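Local coordinates for oxidized polyvinyl alcohol hydrolase (Pseudomonas sp. VM15C, PDB 3WWC), which hydrolyses beta-diketones such as 4,6-nonanedione and the oxidized form of polyvinyl alcohol, in the second step of polyvinyl alcohol degradation, at residues 90-95 against 314-319; 100-104 against 127-131; 141-145 against 235-239; 245-250 against 320-326. The protein carries 1 engineered substitution. All blocks are in the same frame, centred on the assembly; numbering follows the deposited sequence.

Contact 1: residues 90-95 against 314-319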
loop_
_atom_site.group_PDB
_atom_site.type_symbol
_atom_site.label_atom_id
_atom_site.label_comp_id
_atom_site.label_asym_id
_atom_site.label_seq_id
_atom_site.Cartn_x
_atom_site.Cartn_y
_atom_site.Cartn_z
ATOM N N LEU A 90 -8.009 -8.490 12.019
ATOM C CA LEU A 90 -6.932 -9.456 11.700
ATOM C C LEU A 90 -6.128 -9.827 12.943
ATOM O O LEU A 90 -5.417 -10.824 12.918
ATOM C CB LEU A 90 -6.017 -8.925 10.616
ATOM C CG LEU A 90 -6.775 -9.191 9.316
ATOM C CD1 LEU A 90 -6.431 -8.169 8.346
ATOM C CD2 LEU A 90 -6.466 -10.608 8.792
ATOM N N ALA A 91 -6.171 -9.056 14.017
ATOM C CA ALA A 91 -5.469 -9.474 15.230
ATOM C C ALA A 91 -6.151 -10.746 15.802
ATOM O O ALA A 91 -5.471 -11.608 16.324
ATOM C CB ALA A 91 -5.452 -8.320 16.316
ATOM N N ASP A 92 -7.454 -10.888 15.615
ATOM C CA ASP A 92 -8.189 -12.079 16.055
ATOM C C ASP A 92 -7.837 -13.230 15.118
ATOM O O ASP A 92 -8.194 -14.368 15.393
ATOM C CB ASP A 92 -9.700 -11.883 15.914
ATOM C CG ASP A 92 -10.273 -10.841 16.886
ATOM O OD1 ASP A 92 -9.716 -10.672 17.978
ATOM O OD2 ASP A 92 -11.317 -10.242 16.545
ATOM N N HIS A 93 -7.142 -12.922 14.012
ATOM C CA HIS A 93 -6.740 -13.931 13.022
ATOM C C HIS A 93 -5.281 -14.304 13.186
ATOM O O HIS A 93 -4.738 -15.021 12.347
ATOM C CB HIS A 93 -6.995 -13.397 11.634
ATOM C CG HIS A 93 -7.094 -14.473 10.589
ATOM N ND1 HIS A 93 -8.017 -15.497 10.708
ATOM C CD2 HIS A 93 -6.350 -14.749 9.485
ATOM C CE1 HIS A 93 -7.824 -16.369 9.732
ATOM N NE2 HIS A 93 -6.821 -15.943 8.977
ATOM N N GLY A 94 -4.629 -13.776 14.209
ATOM C CA GLY A 94 -3.233 -14.107 14.499
ATOM C C GLY A 94 -2.166 -13.201 13.909
ATOM O O GLY A 94 -1.041 -13.627 13.715
ATOM N N TYR A 95 -2.507 -11.943 13.638
ATOM C CA TYR A 95 -1.542 -10.999 13.122
ATOM C C TYR A 95 -1.427 -9.850 14.086
ATOM O O TYR A 95 -2.430 -9.462 14.673
ATOM C CB TYR A 95 -1.977 -10.374 11.756
ATOM C CG TYR A 95 -1.992 -11.377 10.629
ATOM C CD1 TYR A 95 -3.010 -12.328 10.547
ATOM C CD2 TYR A 95 -0.966 -11.423 9.721
ATOM C CE1 TYR A 95 -2.979 -13.337 9.571
ATOM C CE2 TYR A 95 -0.926 -12.415 8.731
ATOM C CZ TYR A 95 -1.935 -13.363 8.679
ATOM O OH TYR A 95 -1.824 -14.329 7.723
ATOM N N ASN A 314 -10.048 -10.373 3.648
ATOM C CA ASN A 314 -8.911 -9.964 4.450
ATOM C C ASN A 314 -8.162 -11.181 4.958
ATOM O O ASN A 314 -6.925 -11.219 4.932
ATOM C CB ASN A 314 -9.307 -9.105 5.661
ATOM C CG ASN A 314 -9.833 -7.727 5.296
ATOM O OD1 ASN A 314 -9.857 -7.343 4.130
ATOM N ND2 ASN A 314 -10.246 -6.962 6.328
ATOM N N ARG A 315 -8.901 -12.197 5.421
ATOM C CA ARG A 315 -8.227 -13.394 5.970
ATOM C C ARG A 315 -7.516 -14.126 4.850
ATOM O O ARG A 315 -6.353 -14.549 4.998
ATOM C CB ARG A 315 -9.260 -14.368 6.564
ATOM C CG ARG A 315 -9.884 -13.886 7.846
ATOM C CD ARG A 315 -10.794 -15.009 8.478
ATOM N NE ARG A 315 -12.019 -15.278 7.739
ATOM C CZ ARG A 315 -13.192 -14.675 7.965
ATOM N NH1 ARG A 315 -13.312 -13.722 8.898
ATOM N NH2 ARG A 315 -14.239 -15.119 7.307
ATOM N N TRP A 316 -8.189 -14.293 3.711
ATOM C CA TRP A 316 -7.587 -14.996 2.561
ATOM C C TRP A 316 -6.348 -14.253 2.059
ATOM O O TRP A 316 -5.283 -14.866 1.800
ATOM C CB TRP A 316 -8.606 -15.126 1.412
ATOM C CG TRP A 316 -8.003 -15.721 0.177
ATOM C CD1 TRP A 316 -7.727 -17.057 -0.047
ATOM C CD2 TRP A 316 -7.474 -15.013 -0.943
ATOM N NE1 TRP A 316 -7.061 -17.209 -1.245
ATOM C CE2 TRP A 316 -6.882 -15.973 -1.811
ATOM C CE3 TRP A 316 -7.431 -13.666 -1.309
ATOM C CZ2 TRP A 316 -6.261 -15.616 -3.000
ATOM C CZ3 TRP A 316 -6.812 -13.318 -2.497
ATOM C CH2 TRP A 316 -6.234 -14.297 -3.327
ATOM N N ALA A 317 -6.464 -12.931 1.931
ATOM C CA ALA A 317 -5.309 -12.180 1.398
ATOM C C ALA A 317 -4.124 -12.220 2.340
ATOM O O ALA A 317 -3.005 -12.508 1.897
ATOM C CB ALA A 317 -5.739 -10.688 1.116
ATOM N N LEU A 318 -4.325 -11.964 3.641
ATOM C CA LEU A 318 -3.188 -11.979 4.550
ATOM C C LEU A 318 -2.610 -13.356 4.706
ATOM O O LEU A 318 -1.392 -13.486 4.721
ATOM C CB LEU A 318 -3.572 -11.374 5.915
ATOM C CG LEU A 318 -3.165 -9.873 6.111
ATOM C CD1 LEU A 318 -1.654 -9.629 6.076
ATOM C CD2 LEU A 318 -3.868 -9.068 5.033
ATOM N N ASP A 319 -3.440 -14.385 4.755
ATOM C CA ASP A 319 -2.887 -15.729 4.877
ATOM C C ASP A 319 -2.162 -16.136 3.613
ATOM O O ASP A 319 -1.207 -16.932 3.686
ATOM C CB ASP A 319 -3.992 -16.742 5.202
ATOM C CG ASP A 319 -4.584 -16.532 6.582
ATOM O OD1 ASP A 319 -4.066 -15.740 7.377
ATOM O OD2 ASP A 319 -5.631 -17.167 6.888
#
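The carboxylate of D319 is gripped by two side chains of residues 90-95, H93 and Y95, one on each oxygen. H93 NE2 donates to D319 OD2 over 2.7 Å with an N-H...O angle of 172°; the acceptor lies in the imidazole plane and is met on the syn side, somewhat out of the carboxylate plane. Y95 OH donates to D319 OD1, also over 2.7 Å, and OD1 receives it on its anti lone pair. Both rings lie nearly coplanar with the carboxylate, the imidazole 19° from it, so the two donors hold the group flat. A negative charge on D319 would probably favour the protonated form of H93.

CH-pi contacts come over the ring faces. R315 CG sits 3.7 Å from the centroid of the H93 ring, almost on the ring normal, while R315 CD lies 3.5 Å from H93 CE1. The arginine chain bends at chi3 (-70°), and R315 NH2 hydrogen-bonds to a bound citrate, probably from the crystallisation liquor. Over one face of Y95 comes L318, its CB 3.8 Å from Y95 CZ.

Apolar packing is completed by L90, whose CD1 meets N314 CB at 4.0 Å and whose CD2 approaches L318 CB. W65 of strand 62-68 touches both leucines.

The whole is a helix-to-loop contact of the alpha/beta-hydrolase fold: helix 310-322 packs beside the turn leading into strand 96-100, joined by the histidine and tyrosine hydrogen bonds to one carboxylate.

Contact 2: residues 100-104 against 127-131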
loop_
_atom_site.group_PDB
_atom_site.type_symbol
_atom_site.label_atom_id
_atom_site.label_comp_id
_atom_site.label_asym_id
_atom_site.label_seq_id
_atom_site.Cartn_x
_atom_site.Cartn_y
_atom_site.Cartn_z
ATOM N N PRO A 100 -0.485 2.885 11.013
ATOM C CA PRO A 100 -0.006 4.267 11.128
ATOM C C PRO A 100 -1.078 5.295 10.870
ATOM O O PRO A 100 -1.966 5.084 10.057
ATOM C CB PRO A 100 1.076 4.357 10.037
ATOM C CG PRO A 100 0.525 3.372 8.935
ATOM C CD PRO A 100 -0.022 2.215 9.757
ATOM N N VAL A 101 -0.979 6.420 11.583
ATOM C CA VAL A 101 -1.883 7.569 11.369
ATOM C C VAL A 101 -1.198 8.465 10.342
ATOM O O VAL A 101 0.040 8.634 10.367
ATOM C CB VAL A 101 -2.102 8.300 12.698
ATOM C CG1 VAL A 101 -2.958 9.590 12.518
ATOM C CG2 VAL A 101 -2.813 7.334 13.660
ATOM N N ARG A 102 -1.971 9.059 9.446
ATOM C CA ARG A 102 -1.437 9.943 8.409
ATOM C C ARG A 102 -0.844 11.219 9.035
ATOM O O ARG A 102 -1.397 11.759 10.017
ATOM C CB ARG A 102 -2.559 10.325 7.421
ATOM C CG ARG A 102 -3.077 9.128 6.628
ATOM C CD ARG A 102 -4.360 9.436 5.826
ATOM N NE ARG A 102 -5.421 9.672 6.785
ATOM C CZ ARG A 102 -6.600 10.194 6.503
ATOM N NH1 ARG A 102 -6.924 10.504 5.245
ATOM N NH2 ARG A 102 -7.414 10.512 7.531
ATOM N N ALA A 103 0.274 11.693 8.495
ATOM C CA ALA A 103 0.910 12.891 9.033
ATOM C C ALA A 103 -0.068 14.080 9.036
ATOM O O ALA A 103 -0.151 14.835 10.034
ATOM C CB ALA A 103 2.146 13.211 8.163
ATOM N N CYS A 104 -0.822 14.223 7.950
ATOM C CA CYS A 104 -1.775 15.315 7.828
ATOM C C CYS A 104 -2.856 15.297 8.922
ATOM O O CYS A 104 -3.494 16.318 9.142
ATOM C CB CYS A 104 -2.467 15.263 6.414
ATOM S SG CYS A 104 -3.341 13.651 6.112
ATOM N N ASN A 127 -1.712 14.632 -0.402
ATOM C CA ASN A 127 -1.471 14.838 1.035
ATOM C C ASN A 127 -1.672 13.709 2.067
ATOM O O ASN A 127 -1.064 13.772 3.118
ATOM C CB ASN A 127 -2.304 16.049 1.499
ATOM C CG ASN A 127 -1.643 16.826 2.612
ATOM O OD1 ASN A 127 -0.435 16.988 2.650
ATOM N ND2 ASN A 127 -2.469 17.343 3.517
ATOM N N PRO A 128 -2.520 12.684 1.807
ATOM C CA PRO A 128 -2.694 11.655 2.833
ATOM C C PRO A 128 -1.429 10.935 3.288
ATOM O O PRO A 128 -1.242 10.665 4.490
ATOM C CB PRO A 128 -3.679 10.668 2.200
ATOM C CG PRO A 128 -4.595 11.592 1.326
ATOM C CD PRO A 128 -3.512 12.564 0.719
ATOM N N TRP A 129 -0.569 10.596 2.321
ATOM C CA TRP A 129 0.676 9.897 2.614
ATOM C C TRP A 129 1.733 10.482 1.690
ATOM O O TRP A 129 1.425 11.039 0.656
ATOM C CB TRP A 129 0.580 8.387 2.293
ATOM C CG TRP A 129 -0.561 7.633 3.005
ATOM C CD1 TRP A 129 -1.780 7.258 2.458
ATOM C CD2 TRP A 129 -0.577 7.177 4.363
ATOM N NE1 TRP A 129 -2.544 6.614 3.404
ATOM C CE2 TRP A 129 -1.835 6.544 4.582
ATOM C CE3 TRP A 129 0.339 7.246 5.425
ATOM C CZ2 TRP A 129 -2.186 5.978 5.821
ATOM C CZ3 TRP A 129 0.009 6.702 6.647
ATOM C CH2 TRP A 129 -1.257 6.062 6.847
ATOM N N PHE A 130 3.006 10.293 2.062
ATOM C CA PHE A 130 4.101 10.744 1.198
ATOM C C PHE A 130 4.317 9.557 0.240
ATOM O O PHE A 130 5.228 8.741 0.392
ATOM C CB PHE A 130 5.326 11.021 2.093
ATOM C CG PHE A 130 5.071 12.102 3.159
ATOM C CD1 PHE A 130 4.769 13.394 2.759
ATOM C CD2 PHE A 130 5.094 11.809 4.529
ATOM C CE1 PHE A 130 4.477 14.372 3.736
ATOM C CE2 PHE A 130 4.816 12.768 5.479
ATOM C CZ PHE A 130 4.500 14.065 5.085
ATOM N N GLU A 131 3.458 9.513 -0.766
ATOM C CA GLU A 131 3.370 8.378 -1.650
ATOM C C GLU A 131 3.697 8.569 -3.117
ATOM O O GLU A 131 3.642 7.596 -3.877
ATOM C CB GLU A 131 1.974 7.679 -1.493
ATOM C CG GLU A 131 0.649 8.543 -1.343
ATOM C CD GLU A 131 0.027 9.041 -2.640
ATOM O OE1 GLU A 131 0.743 9.599 -3.506
ATOM O OE2 GLU A 131 -1.220 8.913 -2.781
HETATM O O HOH W 1 1.080 10.646 5.966
HETATM O O HOH W 2 0.120 13.164 5.369
#
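R102 and W129 both turn CG away from their own carbonyl carbon (chi1 -66° and -56°), and this brings the arginine's aliphatic stem across the indole at about a right angle. R102 CG lies over one face of the six-membered ring, 3.5 Å from its centroid and 16° off the normal, a CH-pi contact. In the indole plane, P100 O approaches W129 CH2 at 3.4 Å, and P100 CG touches the same atom. R102 CD lies 3.9 Å from P128 CB, the two side chains running side by side in the same direction; the bend at chi3 then directs the guanidinium, whose NH2 donates to R112 O.

Two waters link the backbones. The first accepts from A103 N and lies 2.8 Å from P128 O, to which it can donate; the second accepts from C104 N and lies 2.6 Å from N127 O, placed likewise. A103 CB rests 3.8 Å from F130 CE2.

Two parts of the long loop between strand 96-100 and helix 148-160 thus meet beside the butanoic acid pocket. C104 is disulfide-bonded to C116, and W129 NE1 donates to T69 O. P100, the last residue of strand 96-100, packs on F152 and F153 of helix 148-160, A103 and F130 share M46 of strand 46-53, and P128 and W129 touch S178 at the start of helix 178-189.

Contact 3: residues 141-145 against 235-239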
loop_
_atom_site.group_PDB
_atom_site.type_symbol
_atom_site.label_atom_id
_atom_site.label_comp_id
_atom_site.label_asym_id
_atom_site.label_seq_id
_atom_site.Cartn_x
_atom_site.Cartn_y
_atom_site.Cartn_z
ATOM N N HIS A 141 13.381 15.922 -5.890
ATOM C CA HIS A 141 14.141 15.285 -4.825
ATOM C C HIS A 141 13.614 13.909 -4.440
ATOM O O HIS A 141 14.363 13.039 -4.038
ATOM C CB HIS A 141 14.176 16.145 -3.552
ATOM C CG HIS A 141 14.879 15.457 -2.426
ATOM N ND1 HIS A 141 16.147 14.925 -2.573
ATOM C CD2 HIS A 141 14.476 15.133 -1.175
ATOM C CE1 HIS A 141 16.492 14.293 -1.466
ATOM N NE2 HIS A 141 15.497 14.402 -0.601
ATOM N N TRP A 142 12.310 13.726 -4.571
ATOM C CA TRP A 142 11.722 12.455 -4.190
ATOM C C TRP A 142 11.923 11.384 -5.222
ATOM O O TRP A 142 11.459 10.261 -5.045
ATOM C CB TRP A 142 10.235 12.667 -3.840
ATOM C CG TRP A 142 10.095 13.751 -2.777
ATOM C CD1 TRP A 142 9.366 14.905 -2.890
ATOM C CD2 TRP A 142 10.666 13.771 -1.440
ATOM N NE1 TRP A 142 9.427 15.638 -1.719
ATOM C CE2 TRP A 142 10.219 14.962 -0.816
ATOM C CE3 TRP A 142 11.480 12.883 -0.715
ATOM C CZ2 TRP A 142 10.567 15.299 0.515
ATOM C CZ3 TRP A 142 11.813 13.200 0.596
ATOM C CH2 TRP A 142 11.353 14.415 1.203
ATOM N N LYS A 143 12.626 11.697 -6.312
ATOM C CA LYS A 143 12.946 10.657 -7.286
ATOM C C LYS A 143 13.816 9.590 -6.645
ATOM O O LYS A 143 13.768 8.453 -7.055
ATOM C CB LYS A 143 13.719 11.203 -8.494
ATOM C CG LYS A 143 12.854 11.909 -9.423
ATOM C CD LYS A 143 13.714 12.489 -10.568
ATOM C CE LYS A 143 12.844 12.948 -11.695
ATOM N NZ LYS A 143 13.771 13.403 -12.788
ATOM N N ASN A 144 14.625 9.914 -5.642
ATOM C CA ASN A 144 15.384 8.804 -5.103
ATOM C C ASN A 144 15.548 8.868 -3.590
ATOM O O ASN A 144 16.550 8.421 -3.035
ATOM C CB ASN A 144 16.738 8.628 -5.848
ATOM C CG ASN A 144 16.582 7.918 -7.255
ATOM O OD1 ASN A 144 16.399 6.698 -7.350
ATOM N ND2 ASN A 144 16.653 8.715 -8.336
ATOM N N ASP A 145 14.536 9.416 -2.934
ATOM C CA ASP A 145 14.455 9.480 -1.486
ATOM C C ASP A 145 13.051 8.929 -1.188
ATOM O O ASP A 145 12.060 9.482 -1.668
ATOM C CB ASP A 145 14.568 10.921 -0.979
ATOM C CG ASP A 145 14.622 11.006 0.554
ATOM O OD1 ASP A 145 13.835 10.337 1.294
ATOM O OD2 ASP A 145 15.456 11.795 1.034
ATOM N N VAL A 235 5.205 7.101 -8.339
ATOM C CA VAL A 235 5.051 6.414 -7.043
ATOM C C VAL A 235 6.395 5.897 -6.538
ATOM O O VAL A 235 6.599 5.760 -5.316
ATOM C CB VAL A 235 4.057 5.212 -7.193
ATOM C CG1 VAL A 235 4.675 4.069 -8.048
ATOM C CG2 VAL A 235 3.675 4.661 -5.810
ATOM N N GLY A 236 7.349 5.664 -7.442
ATOM C CA GLY A 236 8.591 5.024 -7.003
ATOM C C GLY A 236 9.847 5.781 -7.333
ATOM O O GLY A 236 9.812 6.955 -7.626
ATOM N N PRO A 237 10.969 5.113 -7.177
ATOM C CA PRO A 237 12.263 5.716 -7.492
ATOM C C PRO A 237 12.224 5.985 -9.005
ATOM O O PRO A 237 11.459 5.347 -9.729
ATOM C CB PRO A 237 13.239 4.550 -7.209
ATOM C CG PRO A 237 12.533 3.676 -6.259
ATOM C CD PRO A 237 11.103 3.722 -6.682
ATOM N N TYR A 238 13.021 6.938 -9.473
ATOM C CA TYR A 238 13.219 7.118 -10.924
ATOM C C TYR A 238 14.723 6.938 -11.292
ATOM O O TYR A 238 15.584 7.645 -10.762
ATOM C CB TYR A 238 12.822 8.490 -11.445
ATOM C CG TYR A 238 13.139 8.534 -12.921
ATOM C CD1 TYR A 238 12.389 7.796 -13.832
ATOM C CD2 TYR A 238 14.300 9.174 -13.375
ATOM C CE1 TYR A 238 12.791 7.670 -15.163
ATOM C CE2 TYR A 238 14.703 9.058 -14.694
ATOM C CZ TYR A 238 13.943 8.305 -15.580
ATOM O OH TYR A 238 14.313 8.197 -16.903
ATOM N N PRO A 239 15.050 5.935 -12.105
ATOM C CA PRO A 239 14.155 4.927 -12.700
ATOM C C PRO A 239 13.783 3.919 -11.623
ATOM O O PRO A 239 14.386 3.905 -10.538
ATOM C CB PRO A 239 15.010 4.270 -13.790
ATOM C CG PRO A 239 16.407 4.473 -13.296
ATOM C CD PRO A 239 16.428 5.798 -12.636
HETATM O O HOH W 3 9.149 9.471 -6.477
HETATM O O HOH W 4 16.685 4.613 -9.213
#
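K143 O receives the backbone N-H of Y238 at 2.9 Å, with an N-H...O angle of 154°; the donor lies in the carbonyl plane, on a lone pair. The same oxygen also takes a CA-H...O contact from P237, whose CA is 3.2 Å away.

The Y238 carbonyl is engaged in turn: N144 ND2 donates to Y238 O over 2.9 Å, tilted 24° from the carbonyl plane. With chi1 at -78°, N144 CG stands beside its own backbone N, and the amide reaches across to the other segment. Its second polar atom, OD1, accepts from a water that also donates to P239 O, so both ends of the amide are used. Another water lies 2.8 Å from each of W142 O and G236 O and is placed to donate to them, though further acceptors compete for its protons; W142 O in addition accepts from R185 NH2.

Apolar contact comes chiefly from the stems of K143 and Y238, which run side by side in the same direction, CG to CB at 4.0 Å. Their polar tips have outside partners: K143 NZ forms a salt bridge with E140, and Y238 OH bonds to D209 O.

Here two loops of the hydrolase fold meet, one before helix 148-160 and the other before strand 247-253, with P237 resting on L188 and F189 of helix 178-189. Main-chain polar atoms, one asparagine, bridging waters and the paired K143 and Y238 stems make this loop-to-loop join.

Contact 4: residues 245-250 against 320-326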
loop_
_atom_site.group_PDB
_atom_site.type_symbol
_atom_site.label_atom_id
_atom_site.label_comp_id
_atom_site.label_asym_id
_atom_site.label_seq_id
_atom_site.Cartn_x
_atom_site.Cartn_y
_atom_site.Cartn_z
ATOM N N GLY A 245 14.231 -6.745 -3.614
ATOM C CA GLY A 245 14.346 -7.829 -2.655
ATOM C C GLY A 245 13.163 -8.798 -2.784
ATOM O O GLY A 245 12.151 -8.500 -3.457
ATOM N N PRO A 246 13.213 -9.938 -2.109
ATOM C CA PRO A 246 12.168 -10.955 -2.181
ATOM C C PRO A 246 10.850 -10.515 -1.566
ATOM O O PRO A 246 10.815 -10.122 -0.388
ATOM C CB PRO A 246 12.767 -12.124 -1.423
ATOM C CG PRO A 246 14.173 -11.854 -1.382
ATOM C CD PRO A 246 14.352 -10.402 -1.301
ATOM N N LEU A 247 9.764 -10.617 -2.336
ATOM C CA LEU A 247 8.451 -10.180 -1.900
ATOM C C LEU A 247 7.350 -11.044 -2.451
ATOM O O LEU A 247 7.543 -11.782 -3.415
ATOM C CB LEU A 247 8.136 -8.776 -2.486
ATOM C CG LEU A 247 9.060 -7.614 -2.115
ATOM C CD1 LEU A 247 8.724 -6.409 -3.042
ATOM C CD2 LEU A 247 8.902 -7.222 -0.640
ATOM N N ILE A 248 6.182 -10.914 -1.827
ATOM C CA ILE A 248 4.954 -11.375 -2.430
ATOM C C ILE A 248 4.057 -10.123 -2.458
ATOM O O ILE A 248 3.898 -9.432 -1.450
ATOM C CB ILE A 248 4.277 -12.557 -1.735
ATOM C CG1 ILE A 248 2.911 -12.781 -2.394
ATOM C CG2 ILE A 248 4.160 -12.346 -0.202
ATOM C CD1 ILE A 248 2.292 -14.156 -2.044
ATOM N N VAL A 249 3.541 -9.782 -3.634
ATOM C CA VAL A 249 2.702 -8.595 -3.771
ATOM C C VAL A 249 1.386 -8.997 -4.366
ATOM O O VAL A 249 1.334 -9.691 -5.404
ATOM C CB VAL A 249 3.369 -7.550 -4.682
ATOM C CG1 VAL A 249 2.494 -6.291 -4.790
ATOM C CG2 VAL A 249 4.773 -7.192 -4.126
ATOM N N MET A 250 0.311 -8.564 -3.731
ATOM C CA MET A 250 -1.052 -8.850 -4.218
ATOM C C MET A 250 -1.704 -7.508 -4.558
ATOM O O MET A 250 -2.021 -6.726 -3.661
ATOM C CB MET A 250 -1.862 -9.558 -3.135
ATOM C CG MET A 250 -3.245 -9.948 -3.689
ATOM S SD MET A 250 -4.272 -10.795 -2.404
ATOM C CE MET A 250 -3.476 -12.377 -2.380
ATOM N N THR A 320 -2.569 -15.617 2.444
ATOM C CA THR A 320 -1.869 -15.899 1.184
ATOM C C THR A 320 -0.502 -15.226 1.236
ATOM O O THR A 320 0.538 -15.851 0.908
ATOM C CB THR A 320 -2.654 -15.343 0.013
ATOM O OG1 THR A 320 -3.876 -16.107 -0.141
ATOM C CG2 THR A 320 -1.826 -15.447 -1.285
ATOM N N LEU A 321 -0.444 -13.957 1.674
ATOM C CA LEU A 321 0.869 -13.314 1.785
ATOM C C LEU A 321 1.765 -14.090 2.792
ATOM O O LEU A 321 2.946 -14.358 2.507
ATOM C CB LEU A 321 0.733 -11.845 2.288
ATOM C CG LEU A 321 -0.102 -10.923 1.408
ATOM C CD1 LEU A 321 -0.067 -9.538 2.076
ATOM C CD2 LEU A 321 0.469 -10.809 -0.001
ATOM N N ALA A 322 1.204 -14.485 3.933
ATOM C CA ALA A 322 1.988 -15.199 4.968
ATOM C C ALA A 322 2.467 -16.581 4.505
ATOM O O ALA A 322 3.409 -17.128 5.067
ATOM C CB ALA A 322 1.121 -15.323 6.272
ATOM N N SER A 323 1.845 -17.103 3.465
ATOM C CA SER A 323 2.305 -18.400 2.915
ATOM C C SER A 323 3.607 -18.265 2.153
ATOM O O SER A 323 4.190 -19.271 1.697
ATOM C CB SER A 323 1.224 -18.995 2.002
ATOM O OG SER A 323 1.157 -18.384 0.718
ATOM N N HIS A 324 4.061 -17.042 1.950
ATOM C CA HIS A 324 5.302 -16.811 1.222
ATOM C C HIS A 324 6.192 -15.937 2.084
ATOM O O HIS A 324 6.366 -14.747 1.808
ATOM C CB HIS A 324 4.993 -16.120 -0.098
ATOM C CG HIS A 324 6.116 -16.213 -1.079
ATOM N ND1 HIS A 324 6.444 -17.410 -1.679
ATOM C CD2 HIS A 324 7.032 -15.307 -1.492
ATOM C CE1 HIS A 324 7.525 -17.234 -2.420
ATOM N NE2 HIS A 324 7.903 -15.975 -2.332
ATOM N N PRO A 325 6.794 -16.511 3.142
ATOM C CA PRO A 325 7.663 -15.730 4.014
ATOM C C PRO A 325 8.887 -15.240 3.218
ATOM O O PRO A 325 9.328 -15.879 2.252
ATOM C CB PRO A 325 7.991 -16.693 5.166
ATOM C CG PRO A 325 7.889 -18.066 4.504
ATOM C CD PRO A 325 6.686 -17.922 3.567
ATOM N N LYS A 326 9.444 -14.111 3.630
ATOM C CA LYS A 326 10.514 -13.477 2.910
ATOM C C LYS A 326 11.683 -14.405 2.608
ATOM O O LYS A 326 12.216 -15.045 3.512
ATOM C CB LYS A 326 11.005 -12.265 3.687
ATOM C CG LYS A 326 11.821 -11.338 2.780
ATOM C CD LYS A 326 12.188 -10.088 3.481
ATOM C CE LYS A 326 12.881 -9.098 2.583
ATOM N NZ LYS A 326 12.025 -8.574 1.435
#
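I248 fills the angle between the end of helix 310-322 and the residues that follow it, a helix-on-sheet contact of the alpha/beta-hydrolase fold in which strand 247-253 lies in the mixed central sheet.

Apolar contacts dominate. I248 has CG1 anti to the backbone N (chi1 172°), and its branches spread over different partners: CG1 meets L321 CD2 at 3.9 Å, CG2 reaches the backbone at L321 O, and CD1 lies 3.9 Å from H324 CB. H324 CD2 lies 3.9 Å from I248 CB. Two residues along, on the same face of the strand, M250 CB contacts L321 CD2, while its extended chain bends only at chi3 (-75°) to put CE 3.7 Å from T320 CG2. The V249 side chain between them points away from the helix. F172 of strand 170-176 touches both I248 and L321, and F333 touches I248 and T320.

Polar interactions lie near the C-terminal part of the helix and at P246, just before the strand. T320 O accepts two bonds, from S323 N and from S323 OG, the latter at 2.6 Å and in the carbonyl plane. T320 OG1 is itself paired with W316 O, inside the helix.

Across the contact, K326 runs extended from CB to CE and turns at chi4. Its ammonium is bonded to three carbonyl oxygens, S191 O, W194 O and P246 O; NZ donates to P246 O at 2.7 Å, with a C=O...N angle of 145°.

Contacts 1 and 4 use successive parts of helix 310-322; their centres are about 14 Å apart and they touch, Y95 OH lying 3.4 Å from A322 CB and W316 CZ3 3.5 Å from M250 CE. Contacts 2 and 3, with centres about 17 Å apart, meet where E131 O lies 3.5 Å from V235 CG2. Contacts 2 and 4 fall on opposite sides of the chain's centre, as do contacts 1 and 3. Contact 2 is near the pocket: the P128 side chain is about 6 Å from a bound butanoic acid, and that of W129 about 8 Å from A177, the engineered position assigned by similarity to the charge relay system. In contact 4 the M250 side chain is about 10 Å from that of S283, likewise assigned.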